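Local coordinates for protein transcriptional regulator, LacI family (Burkholderia phymatum, PDB 2RGY) that probably regulates transcription by binding DNA in response to a small effector, likely a sugar, as members of the LacI family do, at residues G9-F14 against R253-Q258; A178-L183 against L205-Q210; T199-A204 against V219-Y224. All coordinates share one frame; numbering follows the deposited sequence.

Interaction 1: residues G9-F14 against R253-Q258; sequences GIIGLF and RWLINQ
Ile11, on strand 10-14 of the five-stranded parallel sheet, packs against Leu255 and Ile256 of helix 244-260. The setting is the two-lobed fold of LacI-type and periplasmic binding proteins. Here a helix from late in the chain lies against the sheet of the lobe that the N-terminal strand begins.

The contact between the two segments is apolar. Both branches of Ile11 are used: CG2 lies 3.9 Å from Leu255 CD2, and CD1 is 4.0 Å from the same methyl, so the two side chains meet tip to tip. The long branch also passes Ile256 at about a right angle, with Ile11 CD1 4.0 Å from Ile256 CG1. What lets one residue reach both helix positions is its extended chain: chi2 of -175° carries CD1 outward from the strand and in between them. All three side chains are buried, and Leu34 of helix 21-36 also touches Ile11.

Polar contacts belong to the helix flanks. Arg253 NE forms a salt bridge with Glu33, and the same arginine makes a cation-pi contact with Trp264. Gln258, one turn after Trp254, folds back over its own helix: its NE2 donates to Trp254 O at 3.0 Å, with an N-H...O angle of 146°, while that nitrogen sits 3.6 Å above the plane of the Trp254 indole, displaced toward the rim.

Interaction 2: residues A178-L183 against L205-Q210; sequences AATCQL and LARFQQ
Arg207 and Phe208 of helix 198-210 meet Thr180 and Cys181 of helix 173-186, two helices packed on the same side of the mixed sheet in a lobe of the periplasmic-binding-protein type. The axes of the two short segments approach to 9.4 Å and run at 49° to each other.

Within 205-210, Arg207 contributes most. Its chain bends at chi2 (47°), which lays the aliphatic part beside the partner helix. Thr180 CG2 touches Arg207 CB at 3.8 Å, and farther out Cys181 SG lies 3.6 Å from Arg207 NE, oblique to the guanidinium plane. Phe208 follows, its ring reaching the methyl of Thr180 obliquely: Thr180 CG2 is 3.6 Å from Phe208 CE2, so a single methyl fills the angle between arginine stem and ring. The hydroxyl of Thr180 is engaged separately, with Gly176 O in its own helix. At the end of the segment Gln210 bonds the arginine. Arg207 NH1 donates to Gln210 OE1 at 3.0 Å, with an N-H...O angle of 150°; the oxygen is at the edge of the guanidinium, in its plane, and also bonds Tyr177 OH. This should limit rotation of the charged group.

Thr180 and Ala179 rest on Ile134 of strand 131-135, Phe208 reaches Val215 and Val219 ahead of strand 220-223, and on another flank of helix 198-210 Ala206 packs on Tyr232 of the second subunit.

Interaction 3: residues T199-A204 against V219-Y224; sequences TMAVSA and VSVIGY
With chi1 at -179°, Val221 holds CG1 opposite its backbone nitrogen and beneath Ala201, while CG2 swings to the other side of the side chain, toward Leu205 and Phe208. The fork thus sits under two successive turns of helix 198-210. This is the return half of a beta-alpha-beta crossover: strand 192-195 leads into the helix, and the chain comes back as the parallel strand 220-223 in the mixed sheet of this lobe, the Rossmann-like layering of periplasmic-binding-protein folds.

The backbones come close because the residues between them are small. Ala201 CB approaches Val221 CG1 at 4.4 Å, and the alpha carbons of Ala201 and Gly223 are only 5.5 Å apart. Gly223 presents bare backbone on the helix-facing side of the strand, where Ala201 CB lies against its CA. Ala204, one turn on, faces the sheet too and touches Leu193, as Ala201 touches Cys195, so the helix straddles both strands of the unit.

Ile222 pairs by backbone with Leu193 and Cys195 of strand 192-195; Ser279, beyond strand 273-275, bonds Val221 through its backbone and also through OG, to Val221 O. On the helix face turned from the strand, Val202 packs on Tyr232 of the second subunit. The tightest approach between the segments is from Ala201 CB to Gly223 CA, 4.1 Å.

Interactions 2 and 3 share helix 198-210 in one lobe, their centres 10 Å apart. Phe208 joins them, its CE1 3.7 Å from both Val219 CG1 and Val221 CG2; helices 173-186 and 198-210 form a layer on one face of the mixed sheet that contains strand 220-223. Interaction 1 is in the other lobe, its centre 40 Å from that of interaction 2 and 34 Å from that of interaction 3. Along the chain, 9-14 comes first and 253-258 last; both other contacts nest between, their segments alternating. The chain returns to the first lobe with helix 244-260, then to the second with strand 273-275, so the lobes are joined by several crossings, as in this family.

Interaction 1: residues G9-F14 against R253-Q258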
ATOM      1  N   GLY A   9       8.721  26.165   5.836  1.00 20.46           N
ATOM      2  CA  GLY A   9       7.886  25.346   6.699  1.00 20.80           C
ATOM      3  C   GLY A   9       7.500  24.014   6.073  1.00 21.32           C
ATOM      4  O   GLY A   9       6.514  23.395   6.479  1.00 21.61           O
ATOM      5  N   ILE A  10       8.274  23.580   5.080  1.00 20.37           N
ATOM      6  CA  ILE A  10       8.016  22.316   4.392  1.00 19.73           C
ATOM      7  C   ILE A  10       9.285  21.488   4.249  1.00 17.32           C
ATOM      8  O   ILE A  10      10.356  22.013   3.938  1.00 16.87           O
ATOM      9  CB  ILE A  10       7.491  22.517   2.945  1.00 22.14           C
ATOM     10  CG1 ILE A  10       6.453  23.633   2.886  1.00 25.22           C
ATOM     11  CG2 ILE A  10       6.887  21.226   2.435  1.00 24.65           C
ATOM     12  CD1 ILE A  10       5.316  23.471   3.838  1.00 29.38           C
ATOM     13  N   ILE A  11       9.156  20.191   4.474  1.00 16.17           N
ATOM     14  CA  ILE A  11      10.274  19.288   4.305  1.00 16.99           C
ATOM     15  C   ILE A  11       9.891  18.424   3.116  1.00 17.88           C
ATOM     16  O   ILE A  11       8.737  18.032   2.978  1.00 18.27           O
ATOM     17  CB  ILE A  11      10.508  18.432   5.575  1.00 18.54           C
ATOM     18  CG1 ILE A  11      11.267  19.270   6.610  1.00 19.21           C
ATOM     19  CG2 ILE A  11      11.292  17.167   5.233  1.00 18.70           C
ATOM     20  CD1 ILE A  11      11.661  18.512   7.866  1.00 23.12           C
ATOM     21  N   GLY A  12      10.839  18.166   2.226  1.00 18.55           N
ATOM     22  CA  GLY A  12      10.533  17.349   1.067  1.00 18.82           C
ATOM     23  C   GLY A  12      10.814  15.887   1.341  1.00 18.94           C
ATOM     24  O   GLY A  12      11.689  15.576   2.140  1.00 20.11           O
ATOM     25  N   LEU A  13      10.076  14.994   0.689  1.00 16.95           N
ATOM     26  CA  LEU A  13      10.262  13.561   0.880  1.00 17.49           C
ATOM     27  C   LEU A  13      10.210  12.784  -0.431  1.00 15.70           C
ATOM     28  O   LEU A  13       9.229  12.866  -1.167  1.00 15.18           O
ATOM     29  CB  LEU A  13       9.186  13.002   1.816  1.00 16.73           C
ATOM     30  CG  LEU A  13       9.056  11.472   1.850  1.00 17.23           C
ATOM     31  CD1 LEU A  13      10.345  10.836   2.350  1.00 17.13           C
ATOM     32  CD2 LEU A  13       7.892  11.088   2.756  1.00 20.56           C
ATOM     33  N   PHE A  14      11.263  12.033  -0.723  1.00 15.75           N
ATOM     34  CA  PHE A  14      11.262  11.224  -1.930  1.00 16.65           C
ATOM     35  C   PHE A  14      11.161   9.742  -1.582  1.00 16.83           C
ATOM     36  O   PHE A  14      11.892   9.242  -0.728  1.00 16.88           O
ATOM     37  CB  PHE A  14      12.528  11.414  -2.757  1.00 14.85           C
ATOM     38  CG  PHE A  14      12.620  10.460  -3.915  1.00 17.37           C
ATOM     39  CD1 PHE A  14      11.951  10.731  -5.107  1.00 15.80           C
ATOM     40  CD2 PHE A  14      13.326   9.256  -3.794  1.00 17.34           C
ATOM     41  CE1 PHE A  14      11.979   9.816  -6.174  1.00 17.33           C
ATOM     42  CE2 PHE A  14      13.363   8.331  -4.850  1.00 17.88           C
ATOM     43  CZ  PHE A  14      12.685   8.614  -6.045  1.00 15.70           C
ATOM     44  N   ARG A 253      13.177  13.204  12.889  1.00 17.27           N
ATOM     45  CA  ARG A 253      13.386  14.062  14.055  1.00 17.01           C
ATOM     46  C   ARG A 253      14.765  14.717  13.981  1.00 17.40           C
ATOM     47  O   ARG A 253      14.914  15.903  14.280  1.00 17.57           O
ATOM     48  CB  ARG A 253      13.255  13.255  15.345  1.00 17.13           C
ATOM     49  CG  ARG A 253      11.811  12.943  15.694  1.00 16.60           C
ATOM     50  CD  ARG A 253      11.696  12.133  16.971  1.00 19.77           C
ATOM     51  NE  ARG A 253      10.299  11.986  17.370  1.00 20.83           N
ATOM     52  CZ  ARG A 253       9.884  11.263  18.402  1.00 23.49           C
ATOM     53  NH1 ARG A 253      10.759  10.603  19.148  1.00 21.05           N
ATOM     54  NH2 ARG A 253       8.594  11.208  18.692  1.00 25.04           N
ATOM     55  N   TRP A 254      15.766  13.943  13.573  1.00 14.71           N
ATOM     56  CA  TRP A 254      17.126  14.447  13.436  1.00 17.32           C
ATOM     57  C   TRP A 254      17.116  15.622  12.464  1.00 18.32           C
ATOM     58  O   TRP A 254      17.717  16.663  12.727  1.00 17.74           O
ATOM     59  CB  TRP A 254      18.048  13.355  12.896  1.00 15.69           C
ATOM     60  CG  TRP A 254      19.471  13.796  12.737  1.00 16.76           C
ATOM     61  CD1 TRP A 254      20.408  13.902  13.726  1.00 17.47           C
ATOM     62  CD2 TRP A 254      20.118  14.206  11.523  1.00 17.10           C
ATOM     63  NE1 TRP A 254      21.601  14.353  13.201  1.00 19.01           N
ATOM     64  CE2 TRP A 254      21.447  14.550  11.849  1.00 18.69           C
ATOM     65  CE3 TRP A 254      19.703  14.320  10.185  1.00 16.55           C
ATOM     66  CZ2 TRP A 254      22.371  15.003  10.887  1.00 17.44           C
ATOM     67  CZ3 TRP A 254      20.622  14.770   9.225  1.00 15.98           C
ATOM     68  CH2 TRP A 254      21.937  15.105   9.585  1.00 17.94           C
ATOM     69  N   LEU A 255      16.411  15.447  11.348  1.00 16.86           N
ATOM     70  CA  LEU A 255      16.313  16.483  10.327  1.00 17.71           C
ATOM     71  C   LEU A 255      15.574  17.709  10.859  1.00 17.78           C
ATOM     72  O   LEU A 255      15.973  18.844  10.611  1.00 18.32           O
ATOM     73  CB  LEU A 255      15.598  15.921   9.094  1.00 16.92           C
ATOM     74  CG  LEU A 255      15.496  16.827   7.866  1.00 18.18           C
ATOM     75  CD1 LEU A 255      16.900  17.193   7.398  1.00 18.87           C
ATOM     76  CD2 LEU A 255      14.715  16.121   6.762  1.00 14.41           C
ATOM     77  N   ILE A 256      14.502  17.478  11.600  1.00 16.75           N
ATOM     78  CA  ILE A 256      13.728  18.577  12.156  1.00 18.02           C
ATOM     79  C   ILE A 256      14.583  19.392  13.139  1.00 17.62           C
ATOM     80  O   ILE A 256      14.483  20.618  13.180  1.00 18.89           O
ATOM     81  CB  ILE A 256      12.417  18.041  12.812  1.00 18.38           C
ATOM     82  CG1 ILE A 256      11.479  17.529  11.702  1.00 18.00           C
ATOM     83  CG2 ILE A 256      11.733  19.132  13.621  1.00 17.38           C
ATOM     84  CD1 ILE A 256      10.157  16.955  12.189  1.00 18.12           C
ATOM     85  N   ASN A 257      15.448  18.720  13.898  1.00 18.03           N
ATOM     86  CA  ASN A 257      16.342  19.409  14.834  1.00 19.88           C
ATOM     87  C   ASN A 257      17.195  20.431  14.068  1.00 21.23           C
ATOM     88  O   ASN A 257      17.274  21.605  14.432  1.00 22.10           O
ATOM     89  CB  ASN A 257      17.286  18.410  15.521  1.00 19.60           C
ATOM     90  CG  ASN A 257      16.625  17.643  16.654  1.00 20.89           C
ATOM     91  OD1 ASN A 257      17.252  16.783  17.276  1.00 22.13           O
ATOM     92  ND2 ASN A 257      15.366  17.950  16.932  1.00 16.83           N
ATOM     93  N   GLN A 258      17.831  19.963  13.001  1.00 23.34           N
ATOM     94  CA  GLN A 258      18.698  20.799  12.181  1.00 25.22           C
ATOM     95  C   GLN A 258      17.943  21.937  11.496  1.00 24.71           C
ATOM     96  O   GLN A 258      18.467  23.047  11.371  1.00 25.68           O
ATOM     97  CB  GLN A 258      19.378  19.953  11.099  1.00 26.89           C
ATOM     98  CG  GLN A 258      19.679  18.512  11.478  1.00 31.01           C
ATOM     99  CD  GLN A 258      20.737  18.384  12.557  1.00 33.65           C
ATOM    100  OE1 GLN A 258      21.860  18.864  12.399  1.00 34.62           O
ATOM    101  NE2 GLN A 258      20.388  17.715  13.658  1.00 32.33           N
TER

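Interaction 2: residues A178-L183 against L205-Q210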
ATOM      1  N   ALA A 178       7.178 -13.507 -11.266  1.00 19.11           N
ATOM      2  CA  ALA A 178       8.007 -13.985 -12.361  1.00 20.38           C
ATOM      3  C   ALA A 178       9.228 -14.739 -11.835  1.00 20.17           C
ATOM      4  O   ALA A 178       9.668 -15.729 -12.426  1.00 19.98           O
ATOM      5  CB  ALA A 178       8.454 -12.804 -13.222  1.00 19.96           C
ATOM      6  N   ALA A 179       9.778 -14.271 -10.720  1.00 19.54           N
ATOM      7  CA  ALA A 179      10.954 -14.912 -10.152  1.00 19.44           C
ATOM      8  C   ALA A 179      10.596 -16.284  -9.588  1.00 19.81           C
ATOM      9  O   ALA A 179      11.389 -17.222  -9.681  1.00 18.28           O
ATOM     10  CB  ALA A 179      11.559 -14.027  -9.069  1.00 18.95           C
ATOM     11  N   THR A 180       9.400 -16.405  -9.014  1.00 20.09           N
ATOM     12  CA  THR A 180       8.983 -17.690  -8.464  1.00 20.64           C
ATOM     13  C   THR A 180       8.809 -18.670  -9.620  1.00 22.81           C
ATOM     14  O   THR A 180       9.229 -19.827  -9.532  1.00 20.98           O
ATOM     15  CB  THR A 180       7.660 -17.592  -7.661  1.00 20.55           C
ATOM     16  OG1 THR A 180       7.824 -16.685  -6.557  1.00 19.92           O
ATOM     17  CG2 THR A 180       7.287 -18.955  -7.102  1.00 19.45           C
ATOM     18  N   CYS A 181       8.206 -18.203 -10.708  1.00 22.80           N
ATOM     19  CA  CYS A 181       8.006 -19.058 -11.873  1.00 25.28           C
ATOM     20  C   CYS A 181       9.345 -19.526 -12.439  1.00 25.23           C
ATOM     21  O   CYS A 181       9.515 -20.701 -12.760  1.00 28.23           O
ATOM     22  CB  CYS A 181       7.221 -18.309 -12.953  1.00 23.24           C
ATOM     23  SG  CYS A 181       5.525 -17.984 -12.474  1.00 25.91           S
ATOM     24  N   GLN A 182      10.293 -18.604 -12.560  1.00 25.48           N
ATOM     25  CA  GLN A 182      11.605 -18.941 -13.084  1.00 25.71           C
ATOM     26  C   GLN A 182      12.249 -20.015 -12.204  1.00 25.63           C
ATOM     27  O   GLN A 182      12.894 -20.940 -12.707  1.00 25.85           O
ATOM     28  CB  GLN A 182      12.493 -17.696 -13.132  1.00 26.78           C
ATOM     29  CG  GLN A 182      13.845 -17.921 -13.816  1.00 30.43           C
ATOM     30  CD  GLN A 182      14.747 -16.689 -13.788  1.00 31.61           C
ATOM     31  OE1 GLN A 182      14.332 -15.585 -14.153  1.00 33.43           O
ATOM     32  NE2 GLN A 182      15.993 -16.878 -13.363  1.00 33.85           N
ATOM     33  N   LEU A 183      12.050 -19.904 -10.893  1.00 23.55           N
ATOM     34  CA  LEU A 183      12.612 -20.860  -9.949  1.00 22.53           C
ATOM     35  C   LEU A 183      12.026 -22.254 -10.136  1.00 22.77           C
ATOM     36  O   LEU A 183      12.760 -23.227 -10.248  1.00 24.17           O
ATOM     37  CB  LEU A 183      12.369 -20.386  -8.515  1.00 19.43           C
ATOM     38  CG  LEU A 183      12.788 -21.331  -7.394  1.00 19.82           C
ATOM     39  CD1 LEU A 183      14.298 -21.584  -7.448  1.00 19.93           C
ATOM     40  CD2 LEU A 183      12.382 -20.728  -6.058  1.00 19.52           C
ATOM     41  N   LEU A 205       3.694 -17.004  -2.736  1.00 16.70           N
ATOM     42  CA  LEU A 205       2.595 -17.738  -2.138  1.00 16.80           C
ATOM     43  C   LEU A 205       1.467 -17.840  -3.153  1.00 18.73           C
ATOM     44  O   LEU A 205       0.696 -18.801  -3.139  1.00 18.96           O
ATOM     45  CB  LEU A 205       2.082 -17.020  -0.887  1.00 17.34           C
ATOM     46  CG  LEU A 205       3.046 -16.950   0.304  1.00 19.14           C
ATOM     47  CD1 LEU A 205       2.355 -16.265   1.480  1.00 21.49           C
ATOM     48  CD2 LEU A 205       3.483 -18.345   0.687  1.00 19.13           C
ATOM     49  N   ALA A 206       1.376 -16.838  -4.027  1.00 17.84           N
ATOM     50  CA  ALA A 206       0.333 -16.804  -5.045  1.00 19.81           C
ATOM     51  C   ALA A 206       0.557 -17.904  -6.058  1.00 19.80           C
ATOM     52  O   ALA A 206      -0.372 -18.619  -6.409  1.00 19.81           O
ATOM     53  CB  ALA A 206       0.311 -15.455  -5.744  1.00 18.95           C
ATOM     54  N   ARG A 207       1.795 -18.034  -6.524  1.00 19.98           N
ATOM     55  CA  ARG A 207       2.156 -19.049  -7.506  1.00 19.99           C
ATOM     56  C   ARG A 207       2.010 -20.444  -6.921  1.00 19.79           C
ATOM     57  O   ARG A 207       1.391 -21.309  -7.524  1.00 21.06           O
ATOM     58  CB  ARG A 207       3.598 -18.833  -7.988  1.00 21.20           C
ATOM     59  CG  ARG A 207       4.029 -19.777  -9.104  1.00 21.54           C
ATOM     60  CD  ARG A 207       2.963 -19.843 -10.189  1.00 23.32           C
ATOM     61  NE  ARG A 207       3.382 -20.640 -11.335  1.00 24.69           N
ATOM     62  CZ  ARG A 207       2.566 -21.046 -12.306  1.00 25.97           C
ATOM     63  NH1 ARG A 207       1.280 -20.734 -12.274  1.00 24.84           N
ATOM     64  NH2 ARG A 207       3.038 -21.775 -13.308  1.00 23.89           N
ATOM     65  N   PHE A 208       2.580 -20.656  -5.740  1.00 19.05           N
ATOM     66  CA  PHE A 208       2.492 -21.954  -5.083  1.00 19.40           C
ATOM     67  C   PHE A 208       1.044 -22.415  -4.945  1.00 20.15           C
ATOM     68  O   PHE A 208       0.751 -23.592  -5.110  1.00 18.97           O
ATOM     69  CB  PHE A 208       3.134 -21.893  -3.695  1.00 18.51           C
ATOM     70  CG  PHE A 208       4.629 -21.724  -3.724  1.00 19.67           C
ATOM     71  CD1 PHE A 208       5.324 -21.414  -2.554  1.00 21.46           C
ATOM     72  CD2 PHE A 208       5.346 -21.875  -4.918  1.00 20.79           C
ATOM     73  CE1 PHE A 208       6.709 -21.258  -2.557  1.00 19.50           C
ATOM     74  CE2 PHE A 208       6.745 -21.721  -4.938  1.00 22.75           C
ATOM     75  CZ  PHE A 208       7.425 -21.408  -3.746  1.00 19.79           C
ATOM     76  N   GLN A 209       0.145 -21.486  -4.630  1.00 20.02           N
ATOM     77  CA  GLN A 209      -1.262 -21.829  -4.464  1.00 22.73           C
ATOM     78  C   GLN A 209      -1.866 -22.236  -5.811  1.00 22.83           C
ATOM     79  O   GLN A 209      -2.676 -23.164  -5.880  1.00 22.90           O
ATOM     80  CB  GLN A 209      -2.026 -20.643  -3.860  1.00 23.63           C
ATOM     81  CG  GLN A 209      -3.432 -20.955  -3.319  1.00 25.83           C
ATOM     82  CD  GLN A 209      -4.491 -21.073  -4.407  1.00 26.00           C
ATOM     83  OE1 GLN A 209      -4.368 -20.468  -5.473  1.00 25.19           O
ATOM     84  NE2 GLN A 209      -5.548 -21.836  -4.131  1.00 26.56           N
ATOM     85  N   GLN A 210      -1.454 -21.557  -6.877  1.00 22.70           N
ATOM     86  CA  GLN A 210      -1.953 -21.871  -8.213  1.00 25.04           C
ATOM     87  C   GLN A 210      -1.533 -23.276  -8.661  1.00 25.63           C
ATOM     88  O   GLN A 210      -2.250 -23.920  -9.426  1.00 24.71           O
ATOM     89  CB  GLN A 210      -1.439 -20.848  -9.240  1.00 26.04           C
ATOM     90  CG  GLN A 210      -1.874 -19.411  -8.974  1.00 25.74           C
ATOM     91  CD  GLN A 210      -1.301 -18.415  -9.973  1.00 26.69           C
ATOM     92  OE1 GLN A 210      -0.422 -18.742 -10.774  1.00 24.54           O
ATOM     93  NE2 GLN A 210      -1.786 -17.180  -9.913  1.00 29.80           N
TER

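Interaction 3: residues T199-A204 against V219-Y224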
ATOM      1  N   THR A 199       6.548  -8.320  -0.216  1.00 20.21           N
ATOM      2  CA  THR A 199       5.820  -8.175  -1.471  1.00 19.44           C
ATOM      3  C   THR A 199       6.098  -9.341  -2.407  1.00 18.07           C
ATOM      4  O   THR A 199       5.173  -9.995  -2.879  1.00 18.42           O
ATOM      5  CB  THR A 199       6.193  -6.859  -2.185  1.00 20.54           C
ATOM      6  OG1 THR A 199       5.723  -5.754  -1.404  1.00 24.11           O
ATOM      7  CG2 THR A 199       5.550  -6.783  -3.573  1.00 20.06           C
HETATM    8  N   MSE A 200       7.370  -9.611  -2.669  1.00 17.03           N
HETATM    9  CA  MSE A 200       7.705 -10.705  -3.564  1.00 16.14           C
HETATM   10  C   MSE A 200       7.305 -12.044  -2.924  1.00 17.21           C
HETATM   11  O   MSE A 200       6.903 -12.978  -3.621  1.00 16.42           O
HETATM   12  CB  MSE A 200       9.202 -10.692  -3.903  1.00 16.56           C
HETATM   13  CG  MSE A 200       9.690  -9.440  -4.654  1.00 13.64           C
HETATM   14 SE   MSE A 200      11.377  -9.616  -5.321  1.00 10.06          SE
HETATM   15  CE  MSE A 200      12.334  -9.685  -3.805  1.00 13.09           C
ATOM     16  N   ALA A 201       7.405 -12.130  -1.600  1.00 16.98           N
ATOM     17  CA  ALA A 201       7.043 -13.352  -0.883  1.00 16.56           C
ATOM     18  C   ALA A 201       5.569 -13.668  -1.093  1.00 16.43           C
ATOM     19  O   ALA A 201       5.195 -14.818  -1.298  1.00 15.42           O
ATOM     20  CB  ALA A 201       7.339 -13.205   0.614  1.00 15.15           C
ATOM     21  N   VAL A 202       4.728 -12.645  -1.030  1.00 16.20           N
ATOM     22  CA  VAL A 202       3.301 -12.845  -1.222  1.00 16.50           C
ATOM     23  C   VAL A 202       3.029 -13.371  -2.622  1.00 17.68           C
ATOM     24  O   VAL A 202       2.187 -14.246  -2.794  1.00 20.97           O
ATOM     25  CB  VAL A 202       2.520 -11.547  -0.997  1.00 15.90           C
ATOM     26  CG1 VAL A 202       1.068 -11.724  -1.441  1.00 19.39           C
ATOM     27  CG2 VAL A 202       2.581 -11.175   0.469  1.00 15.81           C
ATOM     28  N   SER A 203       3.738 -12.846  -3.618  1.00 16.30           N
ATOM     29  CA  SER A 203       3.570 -13.325  -4.991  1.00 18.99           C
ATOM     30  C   SER A 203       4.004 -14.794  -5.087  1.00 18.48           C
ATOM     31  O   SER A 203       3.447 -15.562  -5.861  1.00 16.32           O
ATOM     32  CB  SER A 203       4.400 -12.484  -5.975  1.00 17.93           C
ATOM     33  OG  SER A 203       3.850 -11.185  -6.141  1.00 21.32           O
ATOM     34  N   ALA A 204       5.006 -15.179  -4.297  1.00 18.34           N
ATOM     35  CA  ALA A 204       5.476 -16.562  -4.310  1.00 17.60           C
ATOM     36  C   ALA A 204       4.367 -17.468  -3.784  1.00 18.12           C
ATOM     37  O   ALA A 204       4.127 -18.557  -4.316  1.00 18.51           O
ATOM     38  CB  ALA A 204       6.722 -16.707  -3.455  1.00 19.93           C
ATOM     39  N   VAL A 219       6.630 -26.346   1.001  1.00 26.49           N
ATOM     40  CA  VAL A 219       7.635 -25.292   0.998  1.00 23.57           C
ATOM     41  C   VAL A 219       7.419 -24.281   2.107  1.00 22.50           C
ATOM     42  O   VAL A 219       6.305 -23.807   2.312  1.00 22.79           O
ATOM     43  CB  VAL A 219       7.634 -24.523  -0.341  1.00 23.10           C
ATOM     44  CG1 VAL A 219       8.650 -23.393  -0.288  1.00 21.97           C
ATOM     45  CG2 VAL A 219       7.971 -25.462  -1.479  1.00 22.47           C
ATOM     46  N   SER A 220       8.492 -23.962   2.823  1.00 20.30           N
ATOM     47  CA  SER A 220       8.437 -22.983   3.898  1.00 19.83           C
ATOM     48  C   SER A 220       8.935 -21.686   3.290  1.00 17.45           C
ATOM     49  O   SER A 220       9.961 -21.666   2.628  1.00 17.93           O
ATOM     50  CB  SER A 220       9.333 -23.408   5.059  1.00 22.52           C
ATOM     51  OG  SER A 220       8.732 -24.455   5.799  1.00 26.71           O
ATOM     52  N   VAL A 221       8.194 -20.610   3.513  1.00 18.03           N
ATOM     53  CA  VAL A 221       8.535 -19.315   2.939  1.00 17.00           C
ATOM     54  C   VAL A 221       8.704 -18.243   4.001  1.00 16.77           C
ATOM     55  O   VAL A 221       7.857 -18.094   4.870  1.00 17.14           O
ATOM     56  CB  VAL A 221       7.425 -18.846   1.957  1.00 15.35           C
ATOM     57  CG1 VAL A 221       7.799 -17.506   1.335  1.00 16.85           C
ATOM     58  CG2 VAL A 221       7.198 -19.898   0.882  1.00 13.70           C
ATOM     59  N   ILE A 222       9.798 -17.497   3.937  1.00 17.12           N
ATOM     60  CA  ILE A 222      10.003 -16.424   4.900  1.00 17.41           C
ATOM     61  C   ILE A 222      10.244 -15.110   4.168  1.00 15.95           C
ATOM     62  O   ILE A 222      11.039 -15.051   3.235  1.00 17.26           O
ATOM     63  CB  ILE A 222      11.185 -16.702   5.837  1.00 15.81           C
ATOM     64  CG1 ILE A 222      11.328 -15.543   6.822  1.00 18.49           C
ATOM     65  CG2 ILE A 222      12.461 -16.888   5.041  1.00 15.90           C
ATOM     66  CD1 ILE A 222      12.246 -15.850   8.005  1.00 19.68           C
ATOM     67  N   GLY A 223       9.547 -14.060   4.589  1.00 14.53           N
ATOM     68  CA  GLY A 223       9.700 -12.772   3.940  1.00 15.63           C
ATOM     69  C   GLY A 223      10.633 -11.823   4.667  1.00 18.51           C
ATOM     70  O   GLY A 223      11.345 -12.223   5.586  1.00 18.25           O
ATOM     71  N   TYR A 224      10.617 -10.555   4.273  1.00 18.72           N
ATOM     72  CA  TYR A 224      11.495  -9.567   4.884  1.00 20.29           C
ATOM     73  C   TYR A 224      10.782  -8.217   4.905  1.00 21.43           C
ATOM     74  O   TYR A 224      10.189  -7.817   3.906  1.00 21.26           O
ATOM     75  CB  TYR A 224      12.781  -9.472   4.068  1.00 17.15           C
ATOM     76  CG  TYR A 224      13.954  -8.870   4.792  1.00 19.52           C
ATOM     77  CD1 TYR A 224      14.911  -9.678   5.403  1.00 19.69           C
ATOM     78  CD2 TYR A 224      14.136  -7.491   4.826  1.00 19.55           C
ATOM     79  CE1 TYR A 224      16.035  -9.123   6.027  1.00 22.34           C
ATOM     80  CE2 TYR A 224      15.248  -6.920   5.448  1.00 21.27           C
ATOM     81  CZ  TYR A 224      16.199  -7.740   6.045  1.00 23.33           C
ATOM     82  OH  TYR A 224      17.319  -7.175   6.632  1.00 23.67           O
TER